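Local coordinates for protein Ika8 (Synthetic construct, PDB 6G6O) that is a computationally designed, symmetrical eight-bladed beta-propeller of WD40 type with no known natural function, at residues 40-45 and 317-322; 199-202 and 207-210; 212-217 and 245-250; 237-242 and 280-285. All blocks are in the same frame, centred on the assembly; numbering follows the deposited sequence.

Interaction 1: 40-45 and 317-322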
loop_
_atom_site.group_PDB
_atom_site.type_symbol
_atom_site.label_atom_id
_atom_site.label_comp_id
_atom_site.label_asym_id
_atom_site.label_seq_id
_atom_site.Cartn_x
_atom_site.Cartn_y
_atom_site.Cartn_z
ATOM N N TRP A 40 9.986 4.402 15.211
ATOM C CA TRP A 40 11.432 4.525 15.098
ATOM C C TRP A 40 11.836 5.959 14.789
ATOM O O TRP A 40 11.072 6.728 14.199
ATOM C CB TRP A 40 11.978 3.599 14.008
ATOM C CG TRP A 40 11.514 2.183 14.124
ATOM C CD1 TRP A 40 10.540 1.579 13.388
ATOM C CD2 TRP A 40 12.013 1.188 15.027
ATOM N NE1 TRP A 40 10.396 0.270 13.778
ATOM C CE2 TRP A 40 11.289 0.006 14.783
ATOM C CE3 TRP A 40 13.000 1.184 16.016
ATOM C CZ2 TRP A 40 11.520 -1.169 15.493
ATOM C CZ3 TRP A 40 13.226 0.017 16.721
ATOM C CH2 TRP A 40 12.490 -1.143 16.457
ATOM N N ASP A 41 13.056 6.307 15.195
ATOM C CA ASP A 41 13.680 7.587 14.873
ATOM C C ASP A 41 14.733 7.327 13.805
ATOM O O ASP A 41 15.757 6.693 14.079
ATOM C CB ASP A 41 14.299 8.222 16.118
ATOM C CG ASP A 41 14.759 9.649 15.886
ATOM O OD1 ASP A 41 14.709 10.125 14.732
ATOM O OD2 ASP A 41 15.184 10.296 16.866
ATOM N N ILE A 42 14.483 7.813 12.588
ATOM C CA ILE A 42 15.419 7.571 11.495
ATOM C C ILE A 42 16.733 8.306 11.732
ATOM O O ILE A 42 17.804 7.810 11.364
ATOM C CB ILE A 42 14.771 7.961 10.152
ATOM C CG1 ILE A 42 13.842 6.839 9.679
ATOM C CG2 ILE A 42 15.825 8.301 9.099
ATOM C CD1 ILE A 42 13.972 6.495 8.212
ATOM N N LEU A 43 16.684 9.474 12.372
ATOM C CA LEU A 43 17.893 10.263 12.569
ATOM C C LEU A 43 18.806 9.679 13.643
ATOM O O LEU A 43 20.030 9.812 13.542
ATOM C CB LEU A 43 17.525 11.706 12.918
ATOM C CG LEU A 43 16.746 12.454 11.833
ATOM C CD1 LEU A 43 16.592 13.924 12.188
ATOM C CD2 LEU A 43 17.424 12.291 10.482
ATOM N N THR A 44 18.245 9.035 14.668
ATOM C CA THR A 44 19.039 8.487 15.757
ATOM C C THR A 44 19.008 6.968 15.835
ATOM O O THR A 44 19.738 6.394 16.651
ATOM C CB THR A 44 18.576 9.060 17.106
ATOM O OG1 THR A 44 17.248 8.605 17.394
ATOM C CG2 THR A 44 18.588 10.578 17.075
ATOM N N GLY A 45 18.190 6.302 15.022
ATOM C CA GLY A 45 18.069 4.860 15.069
ATOM C C GLY A 45 17.338 4.309 16.270
ATOM O O GLY A 45 17.049 3.106 16.296
ATOM N N VAL A 317 13.651 -4.496 10.280
ATOM C CA VAL A 317 13.373 -3.224 9.627
ATOM C C VAL A 317 14.708 -2.552 9.350
ATOM O O VAL A 317 15.544 -2.430 10.254
ATOM C CB VAL A 317 12.472 -2.320 10.489
ATOM C CG1 VAL A 317 12.061 -1.084 9.711
ATOM C CG2 VAL A 317 11.251 -3.088 10.965
ATOM N N LYS A 318 14.914 -2.130 8.106
ATOM C CA LYS A 318 16.175 -1.533 7.695
ATOM C C LYS A 318 15.918 -0.233 6.948
ATOM O O LYS A 318 14.900 -0.075 6.267
ATOM C CB LYS A 318 16.992 -2.497 6.824
ATOM C CG LYS A 318 17.479 -3.727 7.580
ATOM C CD LYS A 318 18.336 -4.623 6.708
ATOM C CE LYS A 318 18.871 -5.805 7.497
ATOM N NZ LYS A 318 19.668 -6.726 6.641
ATOM N N VAL A 319 16.856 0.699 7.092
ATOM C CA VAL A 319 16.774 2.023 6.486
ATOM C C VAL A 319 17.987 2.200 5.585
ATOM O O VAL A 319 19.127 2.196 6.066
ATOM C CB VAL A 319 16.713 3.132 7.549
ATOM C CG1 VAL A 319 16.744 4.500 6.892
ATOM C CG2 VAL A 319 15.471 2.973 8.409
ATOM N N TRP A 320 17.742 2.354 4.288
ATOM C CA TRP A 320 18.786 2.481 3.284
ATOM C C TRP A 320 18.866 3.916 2.781
ATOM O O TRP A 320 17.914 4.693 2.897
ATOM C CB TRP A 320 18.528 1.538 2.103
ATOM C CG TRP A 320 17.974 0.206 2.500
ATOM C CD1 TRP A 320 16.658 -0.144 2.581
ATOM C CD2 TRP A 320 18.721 -0.965 2.849
ATOM N NE1 TRP A 320 16.538 -1.454 2.973
ATOM C CE2 TRP A 320 17.790 -1.982 3.142
ATOM C CE3 TRP A 320 20.086 -1.251 2.947
ATOM C CZ2 TRP A 320 18.181 -3.261 3.524
ATOM C CZ3 TRP A 320 20.471 -2.521 3.331
ATOM C CH2 TRP A 320 19.523 -3.510 3.615
ATOM N N TYR A 321 20.020 4.261 2.216
ATOM C CA TYR A 321 20.232 5.555 1.584
ATOM C C TYR A 321 20.549 5.359 0.109
ATOM O O TYR A 321 21.342 4.486 -0.255
ATOM C CB TYR A 321 21.371 6.335 2.247
ATOM C CG TYR A 321 21.794 7.548 1.447
ATOM C CD1 TYR A 321 20.988 8.677 1.386
ATOM C CD2 TYR A 321 22.988 7.557 0.736
ATOM C CE1 TYR A 321 21.362 9.785 0.650
ATOM C CE2 TYR A 321 23.371 8.661 -0.005
ATOM C CZ TYR A 321 22.554 9.771 -0.044
ATOM O OH TYR A 321 22.929 10.871 -0.777
ATOM N N ILE A 322 19.932 6.179 -0.734
ATOM C CA ILE A 322 20.219 6.154 -2.161
ATOM C C ILE A 322 21.487 6.948 -2.447
ATOM O O ILE A 322 22.581 6.386 -2.508
ATOM C CB ILE A 322 19.038 6.698 -2.981
ATOM C CG1 ILE A 322 17.791 5.843 -2.749
ATOM C CG2 ILE A 322 19.392 6.748 -4.459
ATOM C CD1 ILE A 322 17.939 4.415 -3.209
#
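Ile42, which packs on Val319, sits in a turn held by Asp41: Thr44 OG1 bonds Asp41 OD2 at 2.7 Å. The other oxygen, Asp41 OD1, takes the backbone N of Leu43 at 3.1 Å, with an N-H...O angle of 140°. This second bond makes an Asx turn. Both donors come from above the carboxylate plane, not in it. Together they fix the carboxylate and curl the chain just after the Trp-Asp pair that gives WD repeats their name. The end of the Ile42 side chain comes near the facing strand.

The contact itself is apolar, and no hydrogen bond crosses it. Ile42 CD1 meets both methyls of Val319, with CG1 at 3.7 Å and CG2 at 3.8 Å. Ile42 CG1 lies anti to the carbonyl carbon (chi1 -80°), and this lets the delta methyl reach across to the valine. Two residues earlier on the strand, Val317 CG2 approaches the Trp40 indole obliquely, 4.5 Å from NE1. That is a loose touch. The indole nitrogen is hydrogen-bonded to Ser30 within its own blade.

The contact joins two blades of the propeller ring. Strand 37-41 belongs to the sheet of 18-24, 27-32 and 47-51. Strand 317-321 lies between 307-312 and the N-terminal strand 7-10, in the sheet where the two ends of the chain meet. From strand 18-24, Phe23 touches Ile42 and Ile18 touches Val317.

Interaction 2: 199-202 and 207-210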
loop_
_atom_site.group_PDB
_atom_site.type_symbol
_atom_site.label_atom_id
_atom_site.label_comp_id
_atom_site.label_asym_id
_atom_site.label_seq_id
_atom_site.Cartn_x
_atom_site.Cartn_y
_atom_site.Cartn_z
ATOM N N VAL A 199 -8.172 1.207 -17.724
ATOM C CA VAL A 199 -8.289 2.644 -17.511
ATOM C C VAL A 199 -9.742 3.034 -17.743
ATOM O O VAL A 199 -10.281 2.826 -18.837
ATOM C CB VAL A 199 -7.349 3.429 -18.437
ATOM C CG1 VAL A 199 -7.680 4.911 -18.401
ATOM C CG2 VAL A 199 -5.905 3.188 -18.036
ATOM N N TRP A 200 -10.373 3.599 -16.719
ATOM C CA TRP A 200 -11.795 3.896 -16.741
ATOM C C TRP A 200 -12.036 5.396 -16.786
ATOM O O TRP A 200 -11.145 6.205 -16.517
ATOM C CB TRP A 200 -12.500 3.312 -15.514
ATOM C CG TRP A 200 -12.168 1.890 -15.257
ATOM C CD1 TRP A 200 -11.168 1.412 -14.465
ATOM C CD2 TRP A 200 -12.840 0.746 -15.792
ATOM N NE1 TRP A 200 -11.175 0.039 -14.474
ATOM C CE2 TRP A 200 -12.193 -0.394 -15.281
ATOM C CE3 TRP A 200 -13.927 0.577 -16.655
ATOM C CZ2 TRP A 200 -12.596 -1.685 -15.603
ATOM C CZ3 TRP A 200 -14.325 -0.707 -16.973
ATOM C CH2 TRP A 200 -13.661 -1.822 -16.449
ATOM N N ASP A 201 -13.270 5.754 -17.120
ATOM C CA ASP A 201 -13.723 7.136 -17.088
ATOM C C ASP A 201 -14.551 7.339 -15.825
ATOM O O ASP A 201 -15.555 6.649 -15.622
ATOM C CB ASP A 201 -14.528 7.481 -18.339
ATOM C CG ASP A 201 -14.731 8.971 -18.509
ATOM O OD1 ASP A 201 -15.503 9.563 -17.725
ATOM O OD2 ASP A 201 -14.109 9.563 -19.416
ATOM N N ILE A 202 -14.127 8.281 -14.977
ATOM C CA ILE A 202 -14.773 8.477 -13.681
ATOM C C ILE A 202 -16.212 8.956 -13.820
ATOM O O ILE A 202 -16.990 8.851 -12.864
ATOM C CB ILE A 202 -13.972 9.466 -12.811
ATOM C CG1 ILE A 202 -14.356 9.332 -11.338
ATOM C CG2 ILE A 202 -14.270 10.882 -13.224
ATOM C CD1 ILE A 202 -14.478 7.915 -10.852
ATOM N N LEU A 207 -14.503 1.707 -20.647
ATOM C CA LEU A 207 -13.171 1.125 -20.638
ATOM C C LEU A 207 -12.321 1.817 -21.696
ATOM O O LEU A 207 -12.292 1.394 -22.856
ATOM C CB LEU A 207 -13.243 -0.381 -20.885
ATOM C CG LEU A 207 -11.956 -1.170 -20.665
ATOM C CD1 LEU A 207 -11.270 -0.699 -19.397
ATOM C CD2 LEU A 207 -12.268 -2.653 -20.586
ATOM N N LEU A 208 -11.641 2.895 -21.304
ATOM C CA LEU A 208 -10.872 3.677 -22.265
ATOM C C LEU A 208 -9.651 2.907 -22.753
ATOM O O LEU A 208 -9.300 2.976 -23.937
ATOM C CB LEU A 208 -10.462 5.008 -21.638
ATOM C CG LEU A 208 -11.637 5.908 -21.250
ATOM C CD1 LEU A 208 -11.193 6.999 -20.294
ATOM C CD2 LEU A 208 -12.276 6.512 -22.489
ATOM N N ARG A 209 -8.995 2.170 -21.860
ATOM C CA ARG A 209 -7.851 1.348 -22.221
ATOM C C ARG A 209 -7.932 0.029 -21.472
ATOM O O ARG A 209 -8.222 0.006 -20.274
ATOM C CB ARG A 209 -6.526 2.049 -21.902
ATOM C CG ARG A 209 -6.242 3.267 -22.763
ATOM C CD ARG A 209 -5.788 2.864 -24.154
ATOM N NE ARG A 209 -5.467 4.025 -24.977
ATOM C CZ ARG A 209 -6.217 4.455 -25.986
ATOM N NH1 ARG A 209 -7.335 3.817 -26.302
ATOM N NH2 ARG A 209 -5.849 5.523 -26.681
ATOM N N ASP A 210 -7.674 -1.066 -22.185
ATOM C CA ASP A 210 -7.677 -2.403 -21.591
ATOM C C ASP A 210 -6.469 -3.153 -22.139
ATOM O O ASP A 210 -6.485 -3.621 -23.281
ATOM C CB ASP A 210 -8.972 -3.147 -21.890
ATOM C CG ASP A 210 -8.873 -4.631 -21.592
ATOM O OD1 ASP A 210 -8.499 -4.989 -20.454
ATOM O OD2 ASP A 210 -9.170 -5.439 -22.496
#
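Leu207 lies against the indole of Trp200 and can be followed outward from its backbone. Its CB is 4.1 Å from Trp200 CZ3, at the rim of the six-membered ring. Leu207 CG stands anti to the backbone N (chi1 -170°), which turns one branch over the indole. That branch ends in CD1, 3.8 Å from the centroid of the six-membered ring and 8° off its normal. This is a CH-pi contact over the face. The same methyl lies 3.7 Å from Val199 O.

The backbones form the antiparallel hairpin of strands 197-201 and 207-211, the outer pair of a propeller blade. Val199 N gives a straight bond to Arg209 O, at 2.8 Å and 171°. In return, Val199 O receives two weak bonds, from Leu208 N and Arg209 N. Leu208 and Arg209 thus both face Val199 in a classic beta bulge. Arg209 CB packs beside Val199 CB at 3.8 Å. Leu208 CD1 reaches Asp201 CB.

The chemistry is therefore divided. One strong backbone bond sets the pairing, and the bulge shares one carbonyl between two weak donors. Apolar carbons supply the rest, over the indole, beside Asp201 and between Val199 and Arg209, without any side-chain charge pairing.

Interaction 3: 212-217 and 245-250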
loop_
_atom_site.group_PDB
_atom_site.type_symbol
_atom_site.label_atom_id
_atom_site.label_comp_id
_atom_site.label_asym_id
_atom_site.label_seq_id
_atom_site.Cartn_x
_atom_site.Cartn_y
_atom_site.Cartn_z
ATOM N N ASP A 212 -3.613 -6.319 -21.542
ATOM C CA ASP A 212 -3.440 -7.598 -20.865
ATOM C C ASP A 212 -2.169 -7.650 -20.029
ATOM O O ASP A 212 -2.012 -8.575 -19.224
ATOM C CB ASP A 212 -3.441 -8.740 -21.889
ATOM C CG ASP A 212 -3.866 -10.072 -21.286
ATOM O OD1 ASP A 212 -3.073 -10.685 -20.537
ATOM O OD2 ASP A 212 -5.008 -10.503 -21.552
ATOM N N GLY A 213 -1.269 -6.686 -20.189
ATOM C CA GLY A 213 -0.033 -6.675 -19.436
ATOM C C GLY A 213 1.042 -7.522 -20.086
ATOM O O GLY A 213 0.842 -8.180 -21.109
ATOM N N HIS A 214 2.220 -7.499 -19.465
ATOM C CA HIS A 214 3.380 -8.225 -19.964
ATOM C C HIS A 214 3.821 -9.341 -19.027
ATOM O O HIS A 214 4.922 -9.875 -19.191
ATOM C CB HIS A 214 4.538 -7.256 -20.210
ATOM C CG HIS A 214 4.148 -6.035 -20.983
ATOM N ND1 HIS A 214 4.015 -6.035 -22.355
ATOM C CD2 HIS A 214 3.861 -4.776 -20.576
ATOM C CE1 HIS A 214 3.663 -4.828 -22.760
ATOM N NE2 HIS A 214 3.563 -4.045 -21.700
ATOM N N GLN A 215 2.990 -9.710 -18.053
ATOM C CA GLN A 215 3.336 -10.745 -17.092
ATOM C C GLN A 215 2.100 -11.564 -16.751
ATOM O O GLN A 215 0.963 -11.132 -16.960
ATOM C CB GLN A 215 3.933 -10.150 -15.807
ATOM C CG GLN A 215 5.325 -9.565 -15.969
ATOM C CD GLN A 215 5.583 -8.406 -15.025
ATOM O OE1 GLN A 215 4.802 -7.457 -14.961
ATOM N NE2 GLN A 215 6.685 -8.478 -14.287
ATOM N N SER A 216 2.341 -12.760 -16.225
ATOM C CA SER A 216 1.301 -13.605 -15.659
ATOM C C SER A 216 1.487 -13.677 -14.149
ATOM O O SER A 216 2.613 -13.812 -13.661
ATOM C CB SER A 216 1.335 -15.010 -16.264
ATOM O OG SER A 216 1.002 -14.981 -17.641
ATOM N N GLU A 217 0.374 -13.583 -13.418
ATOM C CA GLU A 217 0.385 -13.547 -11.959
ATOM C C GLU A 217 1.248 -12.409 -11.430
ATOM O O GLU A 217 2.371 -12.644 -10.971
ATOM C CB GLU A 217 0.884 -14.871 -11.371
ATOM C CG GLU A 217 0.312 -16.125 -11.998
ATOM C CD GLU A 217 0.816 -17.379 -11.308
ATOM O OE1 GLU A 217 0.411 -17.626 -10.152
ATOM O OE2 GLU A 217 1.626 -18.111 -11.913
ATOM N N GLY A 245 0.307 0.847 -23.219
ATOM C CA GLY A 245 0.756 -0.463 -22.807
ATOM C C GLY A 245 2.176 -0.799 -23.204
ATOM O O GLY A 245 2.657 -1.884 -22.855
ATOM N N GLN A 246 2.859 0.089 -23.918
ATOM C CA GLN A 246 4.229 -0.173 -24.335
ATOM C C GLN A 246 5.175 -0.071 -23.146
ATOM O O GLN A 246 5.017 0.790 -22.277
ATOM C CB GLN A 246 4.646 0.813 -25.425
ATOM C CG GLN A 246 4.634 2.267 -24.975
ATOM C CD GLN A 246 5.160 3.215 -26.032
ATOM O OE1 GLN A 246 4.942 3.015 -27.227
ATOM N NE2 GLN A 246 5.859 4.256 -25.597
ATOM N N GLU A 247 6.163 -0.960 -23.111
ATOM C CA GLU A 247 7.163 -0.914 -22.055
ATOM C C GLU A 247 8.044 0.318 -22.217
ATOM O O GLU A 247 8.366 0.729 -23.335
ATOM C CB GLU A 247 8.012 -2.185 -22.069
ATOM C CG GLU A 247 7.274 -3.418 -21.574
ATOM C CD GLU A 247 8.208 -4.528 -21.142
ATOM O OE1 GLU A 247 8.337 -5.523 -21.885
ATOM O OE2 GLU A 247 8.814 -4.405 -20.056
ATOM N N LEU A 248 8.427 0.914 -21.090
ATOM C CA LEU A 248 9.188 2.156 -21.104
ATOM C C LEU A 248 10.666 1.970 -20.791
ATOM O O LEU A 248 11.466 2.848 -21.129
ATOM C CB LEU A 248 8.586 3.158 -20.112
ATOM C CG LEU A 248 7.258 3.794 -20.527
ATOM C CD1 LEU A 248 6.813 4.815 -19.495
ATOM C CD2 LEU A 248 7.375 4.433 -21.902
ATOM N N VAL A 249 11.047 0.862 -20.156
ATOM C CA VAL A 249 12.447 0.586 -19.859
ATOM C C VAL A 249 12.576 -0.897 -19.554
ATOM O O VAL A 249 11.620 -1.539 -19.108
ATOM C CB VAL A 249 12.963 1.466 -18.691
ATOM C CG1 VAL A 249 12.386 0.999 -17.364
ATOM C CG2 VAL A 249 14.483 1.470 -18.654
ATOM N N SER A 250 13.762 -1.443 -19.804
ATOM C CA SER A 250 14.040 -2.858 -19.595
ATOM C C SER A 250 14.868 -3.027 -18.327
ATOM O O SER A 250 16.010 -2.560 -18.260
ATOM C CB SER A 250 14.774 -3.448 -20.800
ATOM O OG SER A 250 15.162 -4.788 -20.555
#
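His214 fits closely against the backbone of Gly245 at one edge of its ring, while Glu247 covers one ring face more loosely. The tight part is a single hydrogen bond from His214 NE2 to Gly245 O, 2.6 Å long. The carbonyl oxygen lies nearly in the ring plane, and the C=O...N angle is 170°. The hydrogen bond is bent at the hydrogen, with an N-H...O angle of 139°. With CG anti to the carbonyl carbon (chi1 -48°), the imidazole swings out from its loop toward Gly245.

His214 follows Gly213, and the two match the Gly-His pair of WD repeats. The ring also meets Trp240 of the same blade edge-to-face. The loop 212-217 leads into the innermost strand of the blade, 218-224, while 245-250 contains its outermost strand, so the histidine ties the blade's entry to its outer edge. A leucine in place of His214 would probably leave the buried Gly245 carbonyl without this donor and cost the ring contact with Trp240.

The looser side belongs to Glu247, an exposed residue. Its CG sits over the imidazole face, 3.8 Å from the ring centroid. The two side chains lie alongside each other, pointing opposite ways. The carboxylate runs on beyond the ring, and Glu247 OE1 stays 4.4 Å from His214 ND1, too far for a bond.

Interaction 4: 237-242 and 280-285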
loop_
_atom_site.group_PDB
_atom_site.type_symbol
_atom_site.label_atom_id
_atom_site.label_comp_id
_atom_site.label_asym_id
_atom_site.label_seq_id
_atom_site.Cartn_x
_atom_site.Cartn_y
_atom_site.Cartn_z
ATOM N N VAL A 237 10.395 -7.344 -13.106
ATOM C CA VAL A 237 9.921 -6.008 -12.764
ATOM C C VAL A 237 9.869 -5.203 -14.053
ATOM O O VAL A 237 10.899 -4.998 -14.705
ATOM C CB VAL A 237 10.828 -5.328 -11.728
ATOM C CG1 VAL A 237 10.273 -3.962 -11.351
ATOM C CG2 VAL A 237 10.978 -6.203 -10.499
ATOM N N LYS A 238 8.676 -4.747 -14.422
ATOM C CA LYS A 238 8.472 -4.087 -15.701
ATOM C C LYS A 238 7.898 -2.692 -15.504
ATOM O O LYS A 238 7.189 -2.421 -14.531
ATOM C CB LYS A 238 7.558 -4.919 -16.607
ATOM C CG LYS A 238 8.257 -6.144 -17.174
ATOM C CD LYS A 238 7.292 -7.128 -17.801
ATOM C CE LYS A 238 8.047 -8.322 -18.365
ATOM N NZ LYS A 238 7.140 -9.386 -18.869
ATOM N N VAL A 239 8.225 -1.807 -16.441
ATOM C CA VAL A 239 7.773 -0.422 -16.436
ATOM C C VAL A 239 7.165 -0.131 -17.799
ATOM O O VAL A 239 7.846 -0.255 -18.824
ATOM C CB VAL A 239 8.919 0.557 -16.136
ATOM C CG1 VAL A 239 8.545 1.958 -16.582
ATOM C CG2 VAL A 239 9.264 0.535 -14.655
ATOM N N TRP A 240 5.890 0.253 -17.816
ATOM C CA TRP A 240 5.199 0.467 -19.078
ATOM C C TRP A 240 4.177 1.583 -18.922
ATOM O O TRP A 240 3.803 1.965 -17.811
ATOM C CB TRP A 240 4.537 -0.823 -19.589
ATOM C CG TRP A 240 3.703 -1.571 -18.589
ATOM C CD1 TRP A 240 4.092 -2.026 -17.360
ATOM C CD2 TRP A 240 2.342 -1.982 -18.753
ATOM N NE1 TRP A 240 3.052 -2.678 -16.746
ATOM C CE2 TRP A 240 1.966 -2.665 -17.581
ATOM C CE3 TRP A 240 1.402 -1.830 -19.775
ATOM C CZ2 TRP A 240 0.691 -3.196 -17.405
ATOM C CZ3 TRP A 240 0.137 -2.356 -19.598
ATOM C CH2 TRP A 240 -0.206 -3.032 -18.424
ATOM N N TYR A 241 3.732 2.099 -20.064
ATOM C CA TYR A 241 2.898 3.290 -20.114
ATOM C C TYR A 241 1.421 2.920 -20.059
ATOM O O TYR A 241 0.986 1.951 -20.686
ATOM C CB TYR A 241 3.196 4.086 -21.385
ATOM C CG TYR A 241 2.697 5.512 -21.358
ATOM C CD1 TYR A 241 3.125 6.399 -20.379
ATOM C CD2 TYR A 241 1.808 5.975 -22.320
ATOM C CE1 TYR A 241 2.675 7.704 -20.353
ATOM C CE2 TYR A 241 1.353 7.281 -22.301
ATOM C CZ TYR A 241 1.789 8.141 -21.316
ATOM O OH TYR A 241 1.340 9.441 -21.294
ATOM N N ILE A 242 0.655 3.709 -19.303
ATOM C CA ILE A 242 -0.777 3.458 -19.159
ATOM C C ILE A 242 -1.503 3.698 -20.477
ATOM O O ILE A 242 -2.451 2.980 -20.820
ATOM C CB ILE A 242 -1.346 4.331 -18.023
ATOM C CG1 ILE A 242 -1.249 3.596 -16.687
ATOM C CG2 ILE A 242 -2.777 4.748 -18.304
ATOM C CD1 ILE A 242 -1.575 4.456 -15.489
ATOM N N TRP A 280 16.666 0.781 -9.265
ATOM C CA TRP A 280 16.968 1.267 -10.602
ATOM C C TRP A 280 16.611 2.740 -10.720
ATOM O O TRP A 280 15.868 3.292 -9.905
ATOM C CB TRP A 280 16.199 0.500 -11.686
ATOM C CG TRP A 280 16.433 -0.969 -11.727
ATOM C CD1 TRP A 280 17.342 -1.635 -12.497
ATOM C CD2 TRP A 280 15.721 -1.968 -10.993
ATOM N NE1 TRP A 280 17.249 -2.985 -12.277
ATOM C CE2 TRP A 280 16.261 -3.217 -11.356
ATOM C CE3 TRP A 280 14.685 -1.927 -10.056
ATOM C CZ2 TRP A 280 15.800 -4.414 -10.817
ATOM C CZ3 TRP A 280 14.228 -3.114 -9.524
ATOM C CH2 TRP A 280 14.783 -4.341 -9.906
ATOM N N ASP A 281 17.150 3.366 -11.759
ATOM C CA ASP A 281 16.678 4.660 -12.229
ATOM C C ASP A 281 15.820 4.401 -13.461
ATOM O O ASP A 281 16.297 3.818 -14.441
ATOM C CB ASP A 281 17.846 5.597 -12.545
ATOM C CG ASP A 281 17.395 6.935 -13.112
ATOM O OD1 ASP A 281 16.849 6.962 -14.231
ATOM O OD2 ASP A 281 17.588 7.966 -12.434
ATOM N N ILE A 282 14.555 4.828 -13.406
ATOM C CA ILE A 282 13.602 4.496 -14.460
ATOM C C ILE A 282 13.975 5.128 -15.796
ATOM O O ILE A 282 13.489 4.684 -16.842
ATOM C CB ILE A 282 12.181 4.918 -14.040
ATOM C CG1 ILE A 282 11.137 4.015 -14.695
ATOM C CG2 ILE A 282 11.913 6.367 -14.409
ATOM C CD1 ILE A 282 9.722 4.386 -14.331
ATOM N N LEU A 283 14.833 6.146 -15.794
ATOM C CA LEU A 283 15.185 6.851 -17.018
ATOM C C LEU A 283 16.325 6.166 -17.765
ATOM O O LEU A 283 16.218 5.911 -18.969
ATOM C CB LEU A 283 15.560 8.299 -16.693
ATOM C CG LEU A 283 14.969 9.385 -17.585
ATOM C CD1 LEU A 283 13.542 9.030 -17.963
ATOM C CD2 LEU A 283 15.019 10.712 -16.855
ATOM N N THR A 284 17.417 5.864 -17.067
ATOM C CA THR A 284 18.562 5.203 -17.678
ATOM C C THR A 284 18.485 3.686 -17.601
ATOM O O THR A 284 19.305 3.008 -18.230
ATOM C CB THR A 284 19.862 5.675 -17.016
ATOM O OG1 THR A 284 19.840 5.348 -15.621
ATOM C CG2 THR A 284 20.024 7.179 -17.177
ATOM N N GLY A 285 17.527 3.139 -16.855
ATOM C CA GLY A 285 17.446 1.710 -16.649
ATOM C C GLY A 285 18.605 1.106 -15.893
ATOM O O GLY A 285 18.668 -0.123 -15.767
#
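This is apolar packing between two neighbouring blades, with Val237 and Val239 of strand 237-241 set against Trp280 and Ile282. No hydrogen bond crosses it. Val239 CG1 makes the closest touch, 3.5 Å from Ile282 CD1. Its other methyl, CG2, lies 3.9 Å from the same carbon. Ile282 CG1 is anti to the backbone N (chi1 -151°), and the chain continues extended, bringing CD1 up against both valine methyls. Val237 CG2 reaches Trp280 CH2 at 4.3 Å, obliquely to the ring.

Trp280 and Asp281 form the Trp-Asp pair of a WD repeat, at the end of strand 276-281. Asp281 OD1 accepts two backbone donors from opposite faces of its carboxylate plane: Leu283 N at 2.7 Å and Thr284 N at 3.1 Å. The first bond makes an Asx turn, and the second extends it to an Asx motif. The two bonds brace the turn on which Ile282 sits.

Were Val239 an alanine, both methyls that Ile282 CD1 rests on would be gone, which is likely to open a gap and let that group turn. Strand 258-264, the innermost of the second blade, adds to the packing: Phe263 touches Ile282, and Ile258 and Leu261 touch Val237.

Interactions 1 and 4 are the same kind of blade-to-blade packing at two points of the ring, their centres about 26 Å apart. Interactions 2 and 3 each lie within a single blade. Interactions 3 and 4 share the sheet in which strands 237-241 and 247-249 are neighbours, with centres about 10 Å apart; Leu248 N probably bonds Val239 O, at 2.6 Å. Interaction 2 reaches 237-242 through Val199 CG2, 3.5 Å from Ile242 CG2, so packing runs on into the next blade. Interaction 1 lies across the ring from interaction 2, with centres about 40 Å apart. Along the chain it encloses the other three, and interactions 3 and 4 cross.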